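Local coordinates for polyketide biosynthesis cytochrome P450 PksS (Bacillus subtilis, PDB 4YZR), which takes part in making the antibiotic polyketide bacillaene as a haem-dependent cytochrome P450 monooxygenase whose substrate is dihydrobacillaene, at residues I47-D52 and N321-F326; E123-Q128 and F151-E156. All blocks are in the same frame, centred on the assembly; numbering follows the deposited sequence.

Contact 1: I47-D52 and N321-F326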
ATOM      1  N   ILE A  47      -1.375 -18.801   1.672  1.00 10.64           N
ATOM      2  CA  ILE A  47      -0.775 -18.987   2.976  1.00 10.84           C
ATOM      3  C   ILE A  47      -1.406 -18.025   3.942  1.00 11.55           C
ATOM      4  O   ILE A  47      -1.303 -16.782   3.710  1.00 11.58           O
ATOM      5  CB  ILE A  47       0.758 -18.730   2.850  1.00 11.33           C
ATOM      6  CG1 ILE A  47       1.370 -19.466   1.663  1.00 12.81           C
ATOM      7  CG2 ILE A  47       1.480 -19.094   4.180  1.00 11.82           C
ATOM      8  CD1 ILE A  47       1.237 -20.965   1.668  1.00 13.84           C
ATOM      9  N   THR A  48      -2.177 -18.479   4.927  1.00 10.25           N
ATOM     10  CA  THR A  48      -2.954 -17.624   5.781  1.00 10.36           C
ATOM     11  C   THR A  48      -2.581 -17.458   7.193  1.00 10.40           C
ATOM     12  O   THR A  48      -3.056 -16.560   7.868  1.00 11.40           O
ATOM     13  CB  THR A  48      -4.439 -17.945   5.669  1.00 11.24           C
ATOM     14  OG1 THR A  48      -4.551 -19.391   5.668  1.00 13.01           O
ATOM     15  CG2 THR A  48      -4.973 -17.441   4.350  1.00 11.16           C
ATOM     16  N   ARG A  49      -1.758 -18.402   7.738  1.00 10.87           N
ATOM     17  CA  ARG A  49      -1.265 -18.217   9.091  1.00 10.36           C
ATOM     18  C   ARG A  49      -0.032 -17.335   9.218  1.00  9.41           C
ATOM     19  O   ARG A  49       0.771 -17.312   8.307  1.00 10.58           O
ATOM     20  CB  ARG A  49      -0.845 -19.563   9.683  1.00 11.95           C
ATOM     21  CG  ARG A  49      -2.035 -20.490  10.031  1.00 13.29           C
ATOM     22  CD  ARG A  49      -1.487 -21.933  10.279  1.00 14.72           C
ATOM     23  NE  ARG A  49      -0.506 -21.958  11.382  1.00 14.86           N
ATOM     24  CZ  ARG A  49      -0.778 -22.257  12.640  1.00 17.96           C
ATOM     25  NH1 ARG A  49       0.182 -22.200  13.556  1.00 19.48           N
ATOM     26  NH2 ARG A  49      -2.022 -22.547  13.048  1.00 19.97           N
ATOM     27  N   TYR A  50       0.130 -16.680  10.352  1.00  9.62           N
ATOM     28  CA  TYR A  50       1.263 -15.783  10.546  1.00  9.47           C
ATOM     29  C   TYR A  50       2.579 -16.558  10.491  1.00 10.39           C
ATOM     30  O   TYR A  50       3.547 -16.155   9.871  1.00 10.09           O
ATOM     31  CB  TYR A  50       1.125 -15.063  11.872  1.00  9.73           C
ATOM     32  CG  TYR A  50       2.132 -14.005  12.160  1.00  9.62           C
ATOM     33  CD1 TYR A  50       3.396 -14.264  12.667  1.00  9.86           C
ATOM     34  CD2 TYR A  50       1.789 -12.649  12.006  1.00 11.08           C
ATOM     35  CE1 TYR A  50       4.271 -13.278  13.012  1.00 10.38           C
ATOM     36  CE2 TYR A  50       2.678 -11.638  12.363  1.00 11.46           C
ATOM     37  CZ  TYR A  50       3.915 -11.962  12.878  1.00 10.03           C
ATOM     38  OH  TYR A  50       4.789 -10.972  13.296  1.00 11.58           O
ATOM     39  N   ASP A  51       2.671 -17.704  11.180  1.00 10.94           N
ATOM     40  CA  ASP A  51       3.923 -18.411  11.186  1.00 10.89           C
ATOM     41  C   ASP A  51       4.285 -18.901   9.837  1.00 10.26           C
ATOM     42  O   ASP A  51       5.474 -18.784   9.421  1.00 12.02           O
ATOM     43  CB  ASP A  51       3.890 -19.621  12.211  1.00 12.05           C
ATOM     44  CG  ASP A  51       2.857 -20.650  11.966  1.00 14.63           C
ATOM     45  OD1 ASP A  51       1.863 -20.514  11.243  1.00 15.17           O
ATOM     46  OD2 ASP A  51       2.937 -21.801  12.544  1.00 17.22           O
ATOM     47  N   ASP A  52       3.324 -19.382   9.073  1.00 10.88           N
ATOM     48  CA  ASP A  52       3.655 -19.847   7.724  1.00 11.45           C
ATOM     49  C   ASP A  52       3.971 -18.700   6.739  1.00 11.19           C
ATOM     50  O   ASP A  52       4.867 -18.781   5.897  1.00 11.22           O
ATOM     51  CB  ASP A  52       2.543 -20.679   7.102  1.00 12.95           C
ATOM     52  CG  ASP A  52       2.216 -21.944   7.922  1.00 15.00           C
ATOM     53  OD1 ASP A  52       3.198 -22.560   8.428  1.00 18.06           O
ATOM     54  OD2 ASP A  52       1.061 -22.342   8.053  1.00 15.54           O
ATOM     55  N   ASN A 321      -2.419 -11.129  10.178  1.00  8.45           N
ATOM     56  CA  ASN A 321      -2.554 -10.021  11.107  1.00  8.41           C
ATOM     57  C   ASN A 321      -3.652 -10.230  12.168  1.00  8.88           C
ATOM     58  O   ASN A 321      -3.720  -9.457  13.097  1.00 10.16           O
ATOM     59  CB  ASN A 321      -2.802  -8.742  10.317  1.00  8.23           C
ATOM     60  CG  ASN A 321      -1.574  -8.123   9.833  1.00  9.01           C
ATOM     61  OD1 ASN A 321      -0.454  -8.484  10.193  1.00 10.01           O
ATOM     62  ND2 ASN A 321      -1.750  -7.099   8.988  1.00  9.21           N
ATOM     63  N   ARG A 322      -4.435 -11.267  11.984  1.00 10.01           N
ATOM     64  CA  ARG A 322      -5.491 -11.639  12.930  1.00 11.03           C
ATOM     65  C   ARG A 322      -5.229 -12.990  13.518  1.00 12.48           C
ATOM     66  O   ARG A 322      -6.183 -13.667  14.032  1.00 14.11           O
ATOM     67  CB  ARG A 322      -6.901 -11.533  12.303  1.00 12.46           C
ATOM     68  CG  ARG A 322      -7.205 -10.068  11.942  1.00 11.94           C
ATOM     69  CD  ARG A 322      -8.509  -9.925  11.274  1.00 15.93           C
ATOM     70  NE  ARG A 322      -8.745  -8.551  10.800  1.00 14.84           N
ATOM     71  CZ  ARG A 322      -9.898  -7.951  10.878  1.00 15.87           C
ATOM     72  NH1 ARG A 322     -10.994  -8.564  11.428  1.00 18.85           N
ATOM     73  NH2 ARG A 322     -10.020  -6.803  10.323  1.00 15.81           N
ATOM     74  N   ASP A 323      -4.019 -13.499  13.459  1.00 10.24           N
ATOM     75  CA  ASP A 323      -3.731 -14.881  13.933  1.00 11.61           C
ATOM     76  C   ASP A 323      -3.644 -14.869  15.417  1.00 12.66           C
ATOM     77  O   ASP A 323      -2.831 -14.220  16.026  1.00 12.00           O
ATOM     78  CB  ASP A 323      -2.425 -15.293  13.276  1.00 11.17           C
ATOM     79  CG  ASP A 323      -2.063 -16.715  13.418  1.00 12.88           C
ATOM     80  OD1 ASP A 323      -2.364 -17.271  14.564  1.00 15.71           O
ATOM     81  OD2 ASP A 323      -1.538 -17.351  12.550  1.00 12.14           O
ATOM     82  N   PRO A 324      -4.500 -15.705  16.112  1.00 14.14           N
ATOM     83  CA  PRO A 324      -4.446 -15.692  17.551  1.00 14.45           C
ATOM     84  C   PRO A 324      -3.244 -16.324  18.191  1.00 14.82           C
ATOM     85  O   PRO A 324      -3.038 -16.067  19.389  1.00 17.84           O
ATOM     86  CB  PRO A 324      -5.731 -16.527  17.947  1.00 15.34           C
ATOM     87  CG  PRO A 324      -5.969 -17.354  16.862  1.00 16.80           C
ATOM     88  CD  PRO A 324      -5.561 -16.550  15.581  1.00 14.32           C
ATOM     89  N   ASN A 325      -2.385 -16.971  17.453  1.00 14.37           N
ATOM     90  CA  ASN A 325      -1.081 -17.379  17.963  1.00 15.43           C
ATOM     91  C   ASN A 325      -0.123 -16.238  18.172  1.00 14.79           C
ATOM     92  O   ASN A 325       0.876 -16.308  18.891  1.00 16.24           O
ATOM     93  CB  ASN A 325      -0.487 -18.343  17.064  1.00 17.24           C
ATOM     94  CG  ASN A 325      -1.269 -19.597  16.979  1.00 20.24           C
ATOM     95  OD1 ASN A 325      -1.235 -20.379  17.960  1.00 23.60           O
ATOM     96  ND2 ASN A 325      -2.014 -19.821  15.934  1.00 24.51           N
ATOM     97  N   PHE A 326      -0.421 -15.078  17.490  1.00 12.68           N
ATOM     98  CA  PHE A 326       0.434 -13.945  17.570  1.00 13.08           C
ATOM     99  C   PHE A 326      -0.167 -12.665  18.073  1.00 13.99           C
ATOM    100  O   PHE A 326       0.577 -11.708  18.403  1.00 16.75           O
ATOM    101  CB  PHE A 326       1.109 -13.706  16.165  1.00 12.92           C
ATOM    102  CG  PHE A 326       2.108 -14.763  15.839  1.00 11.37           C
ATOM    103  CD1 PHE A 326       1.721 -15.960  15.274  1.00 11.51           C
ATOM    104  CD2 PHE A 326       3.459 -14.632  16.209  1.00 13.01           C
ATOM    105  CE1 PHE A 326       2.624 -16.942  14.985  1.00 13.57           C
ATOM    106  CE2 PHE A 326       4.356 -15.629  15.928  1.00 12.65           C
ATOM    107  CZ  PHE A 326       3.938 -16.777  15.336  1.00 14.02           C
TER
HETATM  108  O   HOH W   1       0.511 -18.913  13.299  1.00 18.57           O
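Two first torsions bring this contact together. Y50 holds CG anti to the backbone N (chi1 -174°), which carries its ring to F326, and D323 does the same (chi1 -170°), which presents its carboxylate to the start of helix 50-58. The principle at work is that one carboxylate can serve two segments, an oxygen for each. D323 OD2 accepts from Y50 N at 2.8 Å in a nearly straight bond, met on the anti side. A water donates to the same OD2 at 2.7 Å, and it accepts from D51 N at a longer 3.3 Å. The other oxygen turns back to its own loop: N325 N and N325 ND2 each reach D323 OD1 at 2.9 Å, the first closing an Asx turn.

Beside this polar centre the rings of Y50 and F326 make an offset stack, centroids 4.2 Å apart and planes tilted by 26°. Y50 CD1 sits over the middle of the F326 ring, while F326 CB rests over the centre of the Y50 face, a CH-pi contact. The far end of Y50 is held elsewhere, its OH donating to the carbonyl oxygen of R341.

Residues 321-324 read Asn-Arg-Asp-Pro, a sequence familiar in bacterial P450s after the short helix 317-320. N321 O bonds R283, the arginine of the ExxR motif. At the N-cap, R49 clasps D51 side-on, NE to OD1 at 2.8 Å and NH1 to OD2 at 3.0 Å. With two donors on OD1, and an amide of the helix start plus a water on OD2, D323 is probably kept ionised and fixed in rotation.

Contact 2: E123-Q128 and F151-E156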
ATOM      1  N   GLU A 123       1.009  18.554   7.414  1.00 11.50           N
ATOM      2  CA  GLU A 123       0.017  19.202   8.268  1.00 12.01           C
ATOM      3  C   GLU A 123      -0.664  20.297   7.495  1.00 11.65           C
ATOM      4  O   GLU A 123      -1.901  20.439   7.634  1.00 12.36           O
ATOM      5  CB  GLU A 123       0.744  19.803   9.513  1.00 13.43           C
ATOM      6  CG  GLU A 123       1.129  18.729  10.531  1.00 15.30           C
ATOM      7  CD  GLU A 123       2.035  19.148  11.682  1.00 18.39           C
ATOM      8  OE1 GLU A 123       2.603  20.212  11.585  1.00 23.29           O
ATOM      9  OE2 GLU A 123       2.235  18.357  12.592  1.00 26.62           O
ATOM     10  N   GLN A 124      -0.013  21.048   6.692  1.00 11.94           N
ATOM     11  CA  GLN A 124      -0.605  22.157   5.990  1.00 13.40           C
ATOM     12  C   GLN A 124      -1.580  21.631   4.985  1.00 14.43           C
ATOM     13  O   GLN A 124      -2.683  22.193   4.840  1.00 15.01           O
ATOM     14  CB  GLN A 124       0.431  23.034   5.286  1.00 17.51           C
ATOM     15  CG  GLN A 124       1.167  23.871   6.236  1.00 25.23           C
ATOM     16  CD  GLN A 124       2.150  24.706   5.450  1.00 32.23           C
ATOM     17  OE1 GLN A 124       1.708  25.577   4.688  1.00 37.67           O
ATOM     18  NE2 GLN A 124       3.458  24.415   5.574  1.00 38.51           N
ATOM     19  N   ILE A 125      -1.247  20.561   4.287  1.00 12.76           N
ATOM     20  CA  ILE A 125      -2.200  19.938   3.326  1.00 11.59           C
ATOM     21  C   ILE A 125      -3.382  19.452   4.025  1.00 11.62           C
ATOM     22  O   ILE A 125      -4.561  19.724   3.589  1.00 12.53           O
ATOM     23  CB  ILE A 125      -1.509  18.769   2.552  1.00 12.25           C
ATOM     24  CG1 ILE A 125      -0.369  19.293   1.707  1.00 13.33           C
ATOM     25  CG2 ILE A 125      -2.497  17.982   1.715  1.00 13.85           C
ATOM     26  CD1 ILE A 125       0.606  18.177   1.350  1.00 14.40           C
ATOM     27  N   ALA A 126      -3.266  18.786   5.121  1.00 11.12           N
ATOM     28  CA  ALA A 126      -4.412  18.310   5.884  1.00 12.04           C
ATOM     29  C   ALA A 126      -5.318  19.434   6.293  1.00 11.97           C
ATOM     30  O   ALA A 126      -6.548  19.338   6.123  1.00 12.73           O
ATOM     31  CB  ALA A 126      -4.052  17.461   7.095  1.00 12.37           C
ATOM     32  N   GLU A 127      -4.732  20.479   6.825  1.00 11.90           N
ATOM     33  CA  GLU A 127      -5.568  21.643   7.278  1.00 13.23           C
ATOM     34  C   GLU A 127      -6.239  22.315   6.164  1.00 13.56           C
ATOM     35  O   GLU A 127      -7.476  22.631   6.304  1.00 14.70           O
ATOM     36  CB  GLU A 127      -4.697  22.546   8.144  1.00 16.99           C
ATOM     37  CG  GLU A 127      -4.239  21.868   9.475  1.00 22.29           C
ATOM     38  CD  GLU A 127      -5.306  21.202  10.406  1.00 23.99           C
ATOM     39  OE1 GLU A 127      -6.323  21.800  10.673  1.00 30.77           O
ATOM     40  OE2 GLU A 127      -5.019  20.182  11.031  1.00 28.44           O
ATOM     41  N   GLN A 128      -5.700  22.437   5.014  1.00 13.35           N
ATOM     42  CA  GLN A 128      -6.362  22.999   3.865  1.00 15.35           C
ATOM     43  C   GLN A 128      -7.509  22.136   3.415  1.00 14.55           C
ATOM     44  O   GLN A 128      -8.600  22.623   3.057  1.00 14.33           O
ATOM     45  CB  GLN A 128      -5.396  23.165   2.673  1.00 18.84           C
ATOM     46  CG  GLN A 128      -5.946  23.612   1.346  1.00 26.27           C
ATOM     47  CD  GLN A 128      -6.572  22.511   0.467  1.00 31.37           C
ATOM     48  OE1 GLN A 128      -5.869  21.594  -0.004  1.00 40.35           O
ATOM     49  NE2 GLN A 128      -7.863  22.651   0.137  1.00 39.02           N
ATOM     50  N   PHE A 151      -2.047  12.135  -2.599  1.00  9.42           N
ATOM     51  CA  PHE A 151      -1.705  12.675  -3.922  1.00  9.55           C
ATOM     52  C   PHE A 151      -0.957  13.963  -3.835  1.00  9.56           C
ATOM     53  O   PHE A 151       0.056  14.136  -4.580  1.00 10.14           O
ATOM     54  CB  PHE A 151      -2.962  12.809  -4.781  1.00 11.10           C
ATOM     55  CG  PHE A 151      -2.679  13.367  -6.180  1.00 10.63           C
ATOM     56  CD1 PHE A 151      -2.296  12.517  -7.157  1.00 13.76           C
ATOM     57  CD2 PHE A 151      -2.701  14.685  -6.385  1.00 12.11           C
ATOM     58  CE1 PHE A 151      -1.962  13.104  -8.438  1.00 14.72           C
ATOM     59  CE2 PHE A 151      -2.428  15.214  -7.608  1.00 15.16           C
ATOM     60  CZ  PHE A 151      -2.023  14.428  -8.572  1.00 13.16           C
ATOM     61  N   ILE A 152      -1.367  14.871  -2.993  1.00  9.67           N
ATOM     62  CA  ILE A 152      -0.649  16.131  -2.882  1.00 10.35           C
ATOM     63  C   ILE A 152       0.740  15.902  -2.246  1.00  9.49           C
ATOM     64  O   ILE A 152       1.719  16.496  -2.659  1.00 10.67           O
ATOM     65  CB  ILE A 152      -1.454  17.196  -2.114  1.00 10.80           C
ATOM     66  CG1 ILE A 152      -2.834  17.418  -2.850  1.00 11.54           C
ATOM     67  CG2 ILE A 152      -0.665  18.510  -1.992  1.00 12.14           C
ATOM     68  CD1 ILE A 152      -3.804  18.160  -1.996  1.00 14.04           C
ATOM     69  N   VAL A 153       0.809  15.032  -1.239  1.00  9.03           N
ATOM     70  CA  VAL A 153       2.101  14.702  -0.665  1.00 10.42           C
ATOM     71  C   VAL A 153       3.061  14.167  -1.669  1.00 10.28           C
ATOM     72  O   VAL A 153       4.228  14.611  -1.786  1.00 10.81           O
ATOM     73  CB  VAL A 153       1.901  13.710   0.507  1.00 10.09           C
ATOM     74  CG1 VAL A 153       3.337  13.232   0.929  1.00 12.48           C
ATOM     75  CG2 VAL A 153       1.178  14.426   1.646  1.00 10.90           C
ATOM     76  N   ILE A 154       2.645  13.209  -2.480  1.00  9.66           N
ATOM     77  CA  ILE A 154       3.487  12.641  -3.536  1.00 12.29           C
ATOM     78  C   ILE A 154       3.846  13.679  -4.544  1.00 11.49           C
ATOM     79  O   ILE A 154       5.008  13.695  -5.032  1.00 13.43           O
ATOM     80  CB  ILE A 154       2.827  11.418  -4.263  1.00 15.56           C
ATOM     81  CG1 ILE A 154       3.064  10.237  -3.488  1.00 21.26           C
ATOM     82  CG2 ILE A 154       3.298  11.234  -5.752  1.00 21.80           C
ATOM     83  CD1 ILE A 154       4.541   9.817  -3.546  1.00 22.94           C
ATOM     84  N   SER A 155       2.934  14.442  -4.959  1.00 11.51           N
ATOM     85  CA  SER A 155       3.207  15.563  -5.913  1.00 11.51           C
ATOM     86  C   SER A 155       4.218  16.479  -5.377  1.00 12.32           C
ATOM     87  O   SER A 155       5.161  16.844  -6.114  1.00 13.38           O
ATOM     88  CB  SER A 155       1.958  16.344  -6.244  1.00 13.49           C
ATOM     89  OG  SER A 155       1.009  15.536  -6.950  1.00 16.30           O
ATOM     90  N   GLU A 156       4.095  16.940  -4.186  1.00 10.85           N
ATOM     91  CA  GLU A 156       5.122  17.822  -3.571  1.00 13.42           C
ATOM     92  C   GLU A 156       6.424  17.116  -3.472  1.00 12.96           C
ATOM     93  O   GLU A 156       7.491  17.715  -3.789  1.00 14.51           O
ATOM     94  CB  GLU A 156       4.650  18.324  -2.217  1.00 14.45           C
ATOM     95  CG  GLU A 156       3.517  19.313  -2.208  1.00 17.02           C
ATOM     96  CD  GLU A 156       3.225  19.954  -0.862  1.00 21.12           C
ATOM     97  OE1 GLU A 156       3.891  19.653   0.078  1.00 26.31           O
ATOM     98  OE2 GLU A 156       2.359  20.861  -0.818  1.00 29.52           O
TER
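The carbonyl oxygen of F151, one residue before the I152 that packs on I125, is gripped twice by S155. F151 O takes S155 N at 2.9 Å, the ordinary helical bond, and S155 OG, also at 2.9 Å, from the other face of the carbonyl plane. The hydroxyl, buried against the F151 ring, over which it lies toward the rim, is thus satisfied within its own helix, on the side turned to helix 165-175.

Where the helices meet, the chemistry changes to hydrocarbon. I125 has CG1 beside its backbone N (chi1 -64°) and an extended second torsion (chi2 160°), which pushes CD1 well out from helix 119-133. That one methyl meets I152 CG2 at 3.6 Å and V153 CG2 at 3.8 Å. The two isoleucines lie alongside one another, pointing opposite ways, the return contact being I125 CG2 on I152 CD1 at 3.9 Å.

The axes run roughly antiparallel, at 142°, and approach to 10.4 Å. This is the pairing of helices D and E in the P450 fold, part of the four-helix bundle completed by helices 228-259 and 355-372. The latter is the L helix: A126 touches its I364, E127 pairs with its R372, and V153 touches its E361. One turn earlier in each helix, I122 touches V153 and L149 touches I125, extending the apolar seam.

Toward the more open side, E156 reaches across from helix 148-158 to meet I125 head-on, its extended chain laying the carboxylate on the same methyl, with OE1 3.8 Å from I125 CD1. Q128 passes more loosely, its OE1 4.5 Å from I152 CD1.

In the fold
The contacts lie on opposite sides of the chain's centre, their own centres about 35 Å apart, and share no helix or strand. Both are partly buried, yet chemistry follows place. Contact 1 joins the start of helix 50-58 to a loop far along the sequence; there the first turn presents amides not used by helical bonds, which a carboxylate and a water take up, beside an aromatic stack with F326 at the surface. Contact 2 joins two helices with a short strand and short helix between them. Their amides are largely occupied internally, so branched aliphatic side chains do the joining. Contact 2 lies nearer the haem: the V153 side chain is about 8 Å away, that of Y50 about 12 Å.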